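Local coordinates for protein dihydropteridine reductase (Caenorhabditis elegans, PDB 1OOE) that probably catalyses the reduction of quinonoid dihydropteridine to its tetrahydro form with NADH or NADPH, as a homodimeric short-chain dehydrogenase/reductase, at residues Ile19-Phe22 with Phe23-Asn26; Val94-Ala97 with Asp98-Ile101; Met100-Gln103 with Ser104-Ser108; Ile141-Gly144 with Met145-Ala149. All blocks are in the same frame, centred on the assembly; numbering follows the deposited sequence. Where two conformers were deposited one is given.

Contact 1: Ile19-Phe22 with Phe23-Asn26; sequences ILEF and FKKN
Asn26 and Phe22, four residues apart, meet where helix 14-25 runs out, and their meeting illustrates how a side chain can strengthen a helix end where the backbone bond grows weak. Among the polar contacts, Asn26 ND2 gives a nearly straight hydrogen bond to Phe22 O (2.9 Å, 164°). The acceptor lies close to the amide plane, while the donor stands above the carbonyl plane. The backbone nitrogen, Asn26 N, reaches the same Phe22 O at 3.1 Å but only weakly. Earlier in the turn, routine helical bonds run from Phe23, Lys24 and Lys25 back to Ile19, Leu20 and Glu21.

The aromatic contact uses the same amide: Asn26 ND2 sits 3.6 Å above the centre of the Phe22 ring, with ring and amide planes 58° apart. Phe22 CG lies opposite its backbone N (chi1 -170°), which places the ring with one face under Asn26 ND2. Among apolar groups, Ile19 CG2 rests 3.9 Å from Phe23 CD1, two side chains running alongside each other; beyond them Phe77 and Tyr28 meet the Phe23 ring.

On the polar flank one water bridges Glu21 OE1 and Lys24 NZ, which also binds Gln40 O; Lys24 was deposited in two conformers, so this bridge is doubtful. The chemistry implies a helix end of the first beta-alpha-beta unit secured twice over, Asn26 gripping the carbonyl of Phe22 while covering the ring of the same residue.

Contact 2: Val94-Ala97 with Asp98-Ile101; sequences VKNA and DLMI
With CG set opposite its own backbone N (chi1 180°), Asp98 carries its carboxylate outward from the helix, where a water can span OD2 and Lys95 O, whereas Leu99, its CG opposite the carbonyl carbon (chi1 -70°), lays its branch point against the same carbonyl. Lys95 O is thus surrounded from several quarters: Leu99 N bonds to it at 3.1 Å, Leu99 CG lies 3.5 Å away from it, and Asp98 CB approaches it to 3.4 Å. The water completes the group by donating to both Lys95 O (2.9 Å) and Asp98 OD2 (2.7 Å), so that the acid reaches the backbone through solvent.

At the next carbonyl, Asn96 O, Met100 CG packs 3.3 Å away, and Met100 N gives its bond to the same oxygen. Asn96 OD1 comes to 4.0 Å from Leu99 CD1, a loose touch; the amide's ND2 is hydrogen-bonded to Gly85 O. Trp53 of the second subunit packs on Val94, Ala97 and Asp98, which places this turn of helix 93-118 at the dimer interface. Chemically, then, Asp98 OD2 takes both the salt bridge to Lys102 NZ and the water, and the carboxylate's charge is probably at least partly compensated at this partly exposed surface.

Contact 3: Met100-Gln103 with Ser104-Ser108; sequences MIKQ and SVWSS
Trp106 lies folded back over Lys102, and following it outward shows how a helix can cover its own backbone with an indole. CB starts 3.3 Å from Lys102 O. With CG opposite the carbonyl carbon (chi1 -75°), the ring turns back along the helix: CD1 passes Ile101 O and meets Ile101 CG2 at 3.8 Å, that side chain crossing at about a right angle. The five-membered ring then settles on Lys102 CA, a CH-pi contact 3.7 Å from its centroid and only 9° off the ring normal. Farther out, CZ2 receives Lys102 CG at 3.5 Å on that same face, and CH2 at the tip meets Lys102 CE at 3.9 Å, so the extended lysine runs alongside the indole. Trp53 of the same chain also stacks with this ring. A serine in place of Trp106 would probably uncover the aliphatic part of Lys102, leaving the salt bridge of its NZ with Asp98 to hold its end, and deprive Trp53 of its stacking mate.

The backbone beneath is unusual. Ile101 O takes a firm bond from Trp106 N, five residues on, at 3.0 Å and 157°, and only a weak one from Val105 N. Gln103 O, in turn, receives Ser107 OG at 2.8 Å, a serine hydroxyl bonding back to its own helix; Ser108 OG does likewise to Ser104 O, which also accepts Ser108 N. The widened turn at 101-103 marks a pi-bulge, here set within the long helix 93-118 that flanks the Rossmann-type sheet.

Contact 4: Ile141-Gly144 with Met145-Ala149; sequences IGYG and MAKAA
Tyr143 offers one ring face to the aliphatic part of Lys147, one helical turn on. The pair forms the YxxxK sequence characteristic of short-chain dehydrogenases/reductases, whose tyrosine and lysine belong to the active site in family members; the same role is probable here. Lys147 CG makes a CH-pi contact, 4.1 Å from the ring centroid and 15° off its normal, offset toward the rim. A bend at chi2 (-68°) then brings CE alongside the phenol, 3.7 Å from Tyr143 OH, before NZ goes on to bind Thr128 O and Gly129 O. Trp83 meets the tyrosine ring edge-to-face. Replacing Tyr143 by an alanine removes both ring and hydroxyl, and is likely to open a gap beside Lys147 CG and CE and to deprive Trp83 of its aromatic partner.

Beneath them the helix is regular: Lys147 N bonds to Tyr143 O at 3.0 Å, and Ala146 N to Gly142 O almost straight (172°). The flank carrying Ile141, Met145 and Ala148 packs on the second subunit, with Leu153 of that chain against the first two. Met145 lies close to its own helix, CG 3.2 Å from Ile141 O, and its terminal CE ends 3.9 Å from Gly142 CA.

How the contacts relate
Taken from the N terminus, all four are local contacts within one helix, each spanning about two turns, so none closes a long loop. None nests in another; contacts 2 and 3 overlap on helix 93-118, sharing Met100 and Ile101, and the rest are in series. Contact 1 ends the helix of the first beta-alpha-beta unit, across the chain's centre from the others; its centre is about 30 Å from that of contact 4. Contact 4, on helix 141-158, packs beside both 2 and 3: Met100 SD lies 3.7 Å from Tyr143 CD1, and Ser104 OG lies 3.2 Å from Lys147 CE. Contacts 2, 3 and 4 also reach the second subunit, tying two neighbouring helices into the dimer.

Contact 1: Ile19-Phe22 with Phe23-Asn26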
loop_
_atom_site.group_PDB
_atom_site.type_symbol
_atom_site.label_atom_id
_atom_site.label_comp_id
_atom_site.label_asym_id
_atom_site.label_seq_id
_atom_site.Cartn_x
_atom_site.Cartn_y
_atom_site.Cartn_z
ATOM N N ILE A 19 -22.246 1.797 -14.461
ATOM C CA ILE A 19 -22.077 3.221 -14.201
ATOM C C ILE A 19 -22.037 3.993 -15.518
ATOM O O ILE A 19 -22.715 5.008 -15.671
ATOM C CB ILE A 19 -20.778 3.484 -13.396
ATOM C CG1 ILE A 19 -20.919 2.879 -11.998
ATOM C CG2 ILE A 19 -20.503 4.989 -13.291
ATOM C CD1 ILE A 19 -19.620 2.803 -11.224
ATOM N N LEU A 20 -21.251 3.500 -16.470
ATOM C CA LEU A 20 -21.130 4.143 -17.773
ATOM C C LEU A 20 -22.490 4.251 -18.460
ATOM O O LEU A 20 -22.869 5.319 -18.943
ATOM C CB LEU A 20 -20.147 3.357 -18.651
ATOM C CG LEU A 20 -19.770 3.936 -20.020
ATOM C CD1 LEU A 20 -18.429 3.356 -20.472
ATOM C CD2 LEU A 20 -20.861 3.634 -21.032
ATOM N N GLU A 21 -23.230 3.147 -18.492
ATOM C CA GLU A 21 -24.550 3.146 -19.117
ATOM C C GLU A 21 -25.511 4.109 -18.423
ATOM O O GLU A 21 -26.274 4.821 -19.079
ATOM C CB GLU A 21 -25.150 1.737 -19.097
ATOM C CG GLU A 21 -24.478 0.737 -20.026
ATOM C CD GLU A 21 -24.497 1.182 -21.476
ATOM O OE1 GLU A 21 -25.441 1.903 -21.867
ATOM O OE2 GLU A 21 -23.575 0.798 -22.229
ATOM N N PHE A 22 -25.472 4.129 -17.095
ATOM C CA PHE A 22 -26.355 4.989 -16.319
ATOM C C PHE A 22 -26.125 6.478 -16.578
ATOM O O PHE A 22 -27.080 7.230 -16.770
ATOM C CB PHE A 22 -26.200 4.695 -14.828
ATOM C CG PHE A 22 -27.240 5.352 -13.970
ATOM C CD1 PHE A 22 -28.565 4.927 -14.013
ATOM C CD2 PHE A 22 -26.900 6.397 -13.121
ATOM C CE1 PHE A 22 -29.537 5.535 -13.221
ATOM C CE2 PHE A 22 -27.865 7.015 -12.324
ATOM C CZ PHE A 22 -29.184 6.582 -12.373
ATOM N N PHE A 23 -24.867 6.911 -16.578
ATOM C CA PHE A 23 -24.587 8.323 -16.824
ATOM C C PHE A 23 -24.936 8.710 -18.253
ATOM O O PHE A 23 -25.411 9.819 -18.507
ATOM C CB PHE A 23 -23.119 8.652 -16.525
ATOM C CG PHE A 23 -22.860 8.975 -15.078
ATOM C CD1 PHE A 23 -22.885 7.973 -14.110
ATOM C CD2 PHE A 23 -22.642 10.291 -14.674
ATOM C CE1 PHE A 23 -22.701 8.278 -12.759
ATOM C CE2 PHE A 23 -22.457 10.606 -13.329
ATOM C CZ PHE A 23 -22.487 9.596 -12.368
ATOM N N LYS A 24 -24.705 7.790 -19.182
ATOM C CA LYS A 24 -25.014 8.030 -20.586
ATOM C C LYS A 24 -26.520 8.244 -20.733
ATOM O O LYS A 24 -26.967 9.159 -21.431
ATOM C CB LYS A 24 -24.575 6.830 -21.424
ATOM C CG LYS A 24 -24.691 7.023 -22.924
ATOM C CD LYS A 24 -24.302 5.746 -23.660
ATOM C CE LYS A 24 -24.390 5.922 -25.167
ATOM N NZ LYS A 24 -24.060 4.666 -25.894
ATOM N N LYS A 25 -27.301 7.400 -20.065
ATOM C CA LYS A 25 -28.754 7.506 -20.123
ATOM C C LYS A 25 -29.215 8.836 -19.538
ATOM O O LYS A 25 -30.271 9.357 -19.908
ATOM C CB LYS A 25 -29.405 6.352 -19.351
ATOM C CG LYS A 25 -30.930 6.420 -19.309
ATOM C CD LYS A 25 -31.529 5.305 -18.460
ATOM C CE LYS A 25 -31.253 3.935 -19.058
ATOM N NZ LYS A 25 -31.806 3.807 -20.437
ATOM N N ASN A 26 -28.415 9.385 -18.631
ATOM C CA ASN A 26 -28.747 10.648 -17.990
ATOM C C ASN A 26 -28.111 11.881 -18.629
ATOM O O ASN A 26 -27.908 12.898 -17.967
ATOM C CB ASN A 26 -28.402 10.574 -16.501
ATOM C CG ASN A 26 -29.468 9.850 -15.699
ATOM O OD1 ASN A 26 -30.492 10.433 -15.340
ATOM N ND2 ASN A 26 -29.242 8.570 -15.431
HETATM O O HOH W 1 -25.473 2.543 -24.546
#

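Contact 2: Val94-Ala97 with Asp98-Ile101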
loop_
_atom_site.group_PDB
_atom_site.type_symbol
_atom_site.label_atom_id
_atom_site.label_comp_id
_atom_site.label_asym_id
_atom_site.label_seq_id
_atom_site.Cartn_x
_atom_site.Cartn_y
_atom_site.Cartn_z
ATOM N N VAL A 94 3.929 -13.420 -3.096
ATOM C CA VAL A 94 4.478 -12.235 -3.750
ATOM C C VAL A 94 3.891 -12.000 -5.140
ATOM O O VAL A 94 3.539 -10.868 -5.490
ATOM C CB VAL A 94 6.019 -12.319 -3.853
ATOM C CG1 VAL A 94 6.552 -11.160 -4.678
ATOM C CG2 VAL A 94 6.629 -12.279 -2.455
ATOM N N LYS A 95 3.790 -13.065 -5.929
ATOM C CA LYS A 95 3.237 -12.970 -7.275
ATOM C C LYS A 95 1.867 -12.299 -7.249
ATOM O O LYS A 95 1.584 -11.396 -8.040
ATOM C CB LYS A 95 3.107 -14.367 -7.887
ATOM C CG LYS A 95 2.444 -14.386 -9.254
ATOM C CD LYS A 95 2.332 -15.808 -9.770
ATOM C CE LYS A 95 1.734 -15.859 -11.162
ATOM N NZ LYS A 95 1.580 -17.269 -11.624
ATOM N N ASN A 96 1.012 -12.754 -6.339
ATOM C CA ASN A 96 -0.324 -12.195 -6.217
ATOM C C ASN A 96 -0.306 -10.802 -5.607
ATOM O O ASN A 96 -1.117 -9.954 -5.974
ATOM C CB ASN A 96 -1.216 -13.136 -5.411
ATOM C CG ASN A 96 -1.490 -14.432 -6.149
ATOM O OD1 ASN A 96 -1.237 -14.535 -7.350
ATOM N ND2 ASN A 96 -2.020 -15.424 -5.440
ATOM N N ALA A 97 0.620 -10.562 -4.683
ATOM C CA ALA A 97 0.735 -9.244 -4.070
ATOM C C ALA A 97 1.054 -8.245 -5.182
ATOM O O ALA A 97 0.526 -7.132 -5.203
ATOM C CB ALA A 97 1.844 -9.240 -3.019
ATOM N N ASP A 98 1.916 -8.661 -6.107
ATOM C CA ASP A 98 2.318 -7.827 -7.238
ATOM C C ASP A 98 1.102 -7.515 -8.112
ATOM O O ASP A 98 0.872 -6.364 -8.494
ATOM C CB ASP A 98 3.394 -8.560 -8.051
ATOM C CG ASP A 98 3.872 -7.772 -9.256
ATOM O OD1 ASP A 98 4.413 -6.659 -9.073
ATOM O OD2 ASP A 98 3.713 -8.280 -10.388
ATOM N N LEU A 99 0.314 -8.542 -8.417
ATOM C CA LEU A 99 -0.877 -8.356 -9.235
ATOM C C LEU A 99 -1.868 -7.407 -8.571
ATOM O O LEU A 99 -2.535 -6.623 -9.250
ATOM C CB LEU A 99 -1.561 -9.700 -9.499
ATOM C CG LEU A 99 -0.827 -10.679 -10.421
ATOM C CD1 LEU A 99 -1.574 -12.005 -10.443
ATOM C CD2 LEU A 99 -0.736 -10.099 -11.826
ATOM N N MET A 100 -1.972 -7.479 -7.247
ATOM C CA MET A 100 -2.905 -6.620 -6.526
ATOM C C MET A 100 -2.487 -5.152 -6.497
ATOM O O MET A 100 -3.338 -4.264 -6.521
ATOM C CB MET A 100 -3.131 -7.156 -5.109
ATOM C CG MET A 100 -3.908 -8.469 -5.091
ATOM S SD MET A 100 -5.518 -8.360 -5.939
ATOM C CE MET A 100 -5.094 -8.886 -7.620
ATOM N N ILE A 101 -1.186 -4.887 -6.443
ATOM C CA ILE A 101 -0.724 -3.501 -6.460
ATOM C C ILE A 101 -1.044 -2.954 -7.852
ATOM O O ILE A 101 -1.595 -1.857 -7.995
ATOM C CB ILE A 101 0.803 -3.398 -6.227
ATOM C CG1 ILE A 101 1.148 -3.787 -4.782
ATOM C CG2 ILE A 101 1.291 -1.984 -6.554
ATOM C CD1 ILE A 101 0.703 -2.791 -3.724
HETATM O O HOH W 2 3.100 -10.861 -10.477
#

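Contact 3: Met100-Gln103 with Ser104-Ser108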
loop_
_atom_site.group_PDB
_atom_site.type_symbol
_atom_site.label_atom_id
_atom_site.label_comp_id
_atom_site.label_asym_id
_atom_site.label_seq_id
_atom_site.Cartn_x
_atom_site.Cartn_y
_atom_site.Cartn_z
ATOM N N MET A 100 -1.972 -7.479 -7.247
ATOM C CA MET A 100 -2.905 -6.620 -6.526
ATOM C C MET A 100 -2.487 -5.152 -6.497
ATOM O O MET A 100 -3.338 -4.264 -6.521
ATOM C CB MET A 100 -3.131 -7.156 -5.109
ATOM C CG MET A 100 -3.908 -8.469 -5.091
ATOM S SD MET A 100 -5.518 -8.360 -5.939
ATOM C CE MET A 100 -5.094 -8.886 -7.620
ATOM N N ILE A 101 -1.186 -4.887 -6.443
ATOM C CA ILE A 101 -0.724 -3.501 -6.460
ATOM C C ILE A 101 -1.044 -2.954 -7.852
ATOM O O ILE A 101 -1.595 -1.857 -7.995
ATOM C CB ILE A 101 0.803 -3.398 -6.227
ATOM C CG1 ILE A 101 1.148 -3.787 -4.782
ATOM C CG2 ILE A 101 1.291 -1.984 -6.554
ATOM C CD1 ILE A 101 0.703 -2.791 -3.724
ATOM N N LYS A 102 -0.707 -3.735 -8.874
ATOM C CA LYS A 102 -0.945 -3.339 -10.261
ATOM C C LYS A 102 -2.417 -3.109 -10.585
ATOM O O LYS A 102 -2.756 -2.225 -11.376
ATOM C CB LYS A 102 -0.366 -4.392 -11.215
ATOM C CG LYS A 102 1.154 -4.392 -11.267
ATOM C CD LYS A 102 1.713 -5.607 -12.003
ATOM C CE LYS A 102 3.214 -5.464 -12.199
ATOM N NZ LYS A 102 3.857 -6.735 -12.655
ATOM N N GLN A 103 -3.296 -3.890 -9.966
ATOM C CA GLN A 103 -4.724 -3.769 -10.227
ATOM C C GLN A 103 -5.462 -2.678 -9.449
ATOM O O GLN A 103 -6.300 -1.980 -10.018
ATOM C CB GLN A 103 -5.403 -5.122 -9.995
ATOM C CG GLN A 103 -5.143 -6.125 -11.110
ATOM C CD GLN A 103 -5.692 -7.504 -10.801
ATOM O OE1 GLN A 103 -6.792 -7.642 -10.271
ATOM N NE2 GLN A 103 -4.930 -8.535 -11.148
ATOM N N SER A 104 -5.155 -2.527 -8.163
ATOM C CA SER A 104 -5.821 -1.526 -7.328
ATOM C C SER A 104 -5.056 -0.220 -7.113
ATOM O O SER A 104 -5.641 0.863 -7.180
ATOM C CB SER A 104 -6.160 -2.120 -5.956
ATOM O OG SER A 104 -7.213 -3.065 -6.049
ATOM N N VAL A 105 -3.759 -0.319 -6.843
ATOM C CA VAL A 105 -2.956 0.871 -6.586
ATOM C C VAL A 105 -2.585 1.661 -7.840
ATOM O O VAL A 105 -2.698 2.885 -7.853
ATOM C CB VAL A 105 -1.670 0.510 -5.804
ATOM C CG1 VAL A 105 -0.830 1.758 -5.566
ATOM C CG2 VAL A 105 -2.044 -0.125 -4.470
ATOM N N TRP A 106 -2.146 0.979 -8.890
ATOM C CA TRP A 106 -1.776 1.683 -10.119
ATOM C C TRP A 106 -2.953 2.492 -10.670
ATOM O O TRP A 106 -2.811 3.677 -10.983
ATOM C CB TRP A 106 -1.309 0.690 -11.187
ATOM C CG TRP A 106 0.073 0.116 -10.978
ATOM C CD1 TRP A 106 0.750 -0.007 -9.797
ATOM C CD2 TRP A 106 0.914 -0.464 -11.984
ATOM N NE1 TRP A 106 1.960 -0.633 -10.007
ATOM C CE2 TRP A 106 2.085 -0.923 -11.341
ATOM C CE3 TRP A 106 0.788 -0.643 -13.369
ATOM C CZ2 TRP A 106 3.128 -1.553 -12.039
ATOM C CZ3 TRP A 106 1.827 -1.270 -14.062
ATOM C CH2 TRP A 106 2.978 -1.716 -13.391
ATOM N N SER A 107 -4.110 1.847 -10.783
ATOM C CA SER A 107 -5.309 2.497 -11.310
ATOM C C SER A 107 -5.796 3.651 -10.442
ATOM O O SER A 107 -6.083 4.739 -10.950
ATOM C CB SER A 107 -6.430 1.465 -11.484
ATOM O OG SER A 107 -6.707 0.791 -10.265
ATOM N N SER A 108 -5.886 3.423 -9.136
ATOM C CA SER A 108 -6.340 4.468 -8.226
ATOM C C SER A 108 -5.454 5.696 -8.315
ATOM O O SER A 108 -5.943 6.817 -8.307
ATOM C CB SER A 108 -6.344 3.963 -6.779
ATOM O OG SER A 108 -7.303 2.941 -6.603
#

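Contact 4: Ile141-Gly144 with Met145-Ala149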
loop_
_atom_site.group_PDB
_atom_site.type_symbol
_atom_site.label_atom_id
_atom_site.label_comp_id
_atom_site.label_asym_id
_atom_site.label_seq_id
_atom_site.Cartn_x
_atom_site.Cartn_y
_atom_site.Cartn_z
ATOM N N ILE A 141 -3.117 -11.517 2.121
ATOM C CA ILE A 141 -2.222 -10.429 2.490
ATOM C C ILE A 141 -1.950 -9.380 1.414
ATOM O O ILE A 141 -1.974 -8.184 1.706
ATOM C CB ILE A 141 -0.892 -11.010 3.029
ATOM C CG1 ILE A 141 -1.191 -11.837 4.286
ATOM C CG2 ILE A 141 0.092 -9.893 3.351
ATOM C CD1 ILE A 141 0.027 -12.476 4.946
ATOM N N GLY A 142 -1.700 -9.815 0.182
ATOM C CA GLY A 142 -1.435 -8.870 -0.895
ATOM C C GLY A 142 -2.626 -7.970 -1.180
ATOM O O GLY A 142 -2.484 -6.750 -1.320
ATOM N N TYR A 143 -3.805 -8.571 -1.273
ATOM C CA TYR A 143 -5.027 -7.814 -1.524
ATOM C C TYR A 143 -5.186 -6.795 -0.398
ATOM O O TYR A 143 -5.469 -5.618 -0.637
ATOM C CB TYR A 143 -6.229 -8.762 -1.542
ATOM C CG TYR A 143 -7.552 -8.089 -1.838
ATOM C CD1 TYR A 143 -7.832 -7.580 -3.107
ATOM C CD2 TYR A 143 -8.528 -7.974 -0.851
ATOM C CE1 TYR A 143 -9.058 -6.978 -3.384
ATOM C CE2 TYR A 143 -9.755 -7.374 -1.114
ATOM C CZ TYR A 143 -10.013 -6.881 -2.386
ATOM O OH TYR A 143 -11.235 -6.303 -2.656
ATOM N N GLY A 144 -4.995 -7.259 0.835
ATOM C CA GLY A 144 -5.121 -6.382 1.987
ATOM C C GLY A 144 -4.188 -5.187 1.927
ATOM O O GLY A 144 -4.622 -4.057 2.162
ATOM N N MET A 145 -2.915 -5.437 1.620
ATOM C CA MET A 145 -1.894 -4.387 1.519
ATOM C C MET A 145 -2.237 -3.349 0.465
ATOM O O MET A 145 -2.155 -2.142 0.706
ATOM C CB MET A 145 -0.543 -4.969 1.111
ATOM C CG MET A 145 0.157 -5.825 2.120
ATOM S SD MET A 145 1.881 -5.888 1.628
ATOM C CE MET A 145 1.837 -7.015 0.254
ATOM N N ALA A 146 -2.565 -3.846 -0.723
ATOM C CA ALA A 146 -2.902 -2.999 -1.859
ATOM C C ALA A 146 -4.072 -2.088 -1.532
ATOM O O ALA A 146 -4.008 -0.877 -1.756
ATOM C CB ALA A 146 -3.235 -3.865 -3.075
ATOM N N LYS A 147 -5.142 -2.667 -0.995
ATOM C CA LYS A 147 -6.312 -1.871 -0.663
ATOM C C LYS A 147 -6.058 -0.905 0.495
ATOM O O LYS A 147 -6.633 0.182 0.527
ATOM C CB LYS A 147 -7.506 -2.788 -0.368
ATOM C CG LYS A 147 -8.045 -3.501 -1.610
ATOM C CD LYS A 147 -8.708 -2.517 -2.579
ATOM C CE LYS A 147 -9.420 -3.243 -3.713
ATOM N NZ LYS A 147 -10.185 -2.295 -4.585
ATOM N N ALA A 148 -5.196 -1.277 1.439
ATOM C CA ALA A 148 -4.888 -0.379 2.553
ATOM C C ALA A 148 -4.186 0.854 1.988
ATOM O O ALA A 148 -4.377 1.963 2.486
ATOM C CB ALA A 148 -3.988 -1.072 3.585
ATOM N N ALA A 149 -3.377 0.658 0.950
ATOM C CA ALA A 149 -2.679 1.780 0.333
ATOM C C ALA A 149 -3.711 2.709 -0.304
ATOM O O ALA A 149 -3.579 3.930 -0.220
ATOM C CB ALA A 149 -1.683 1.289 -0.719
#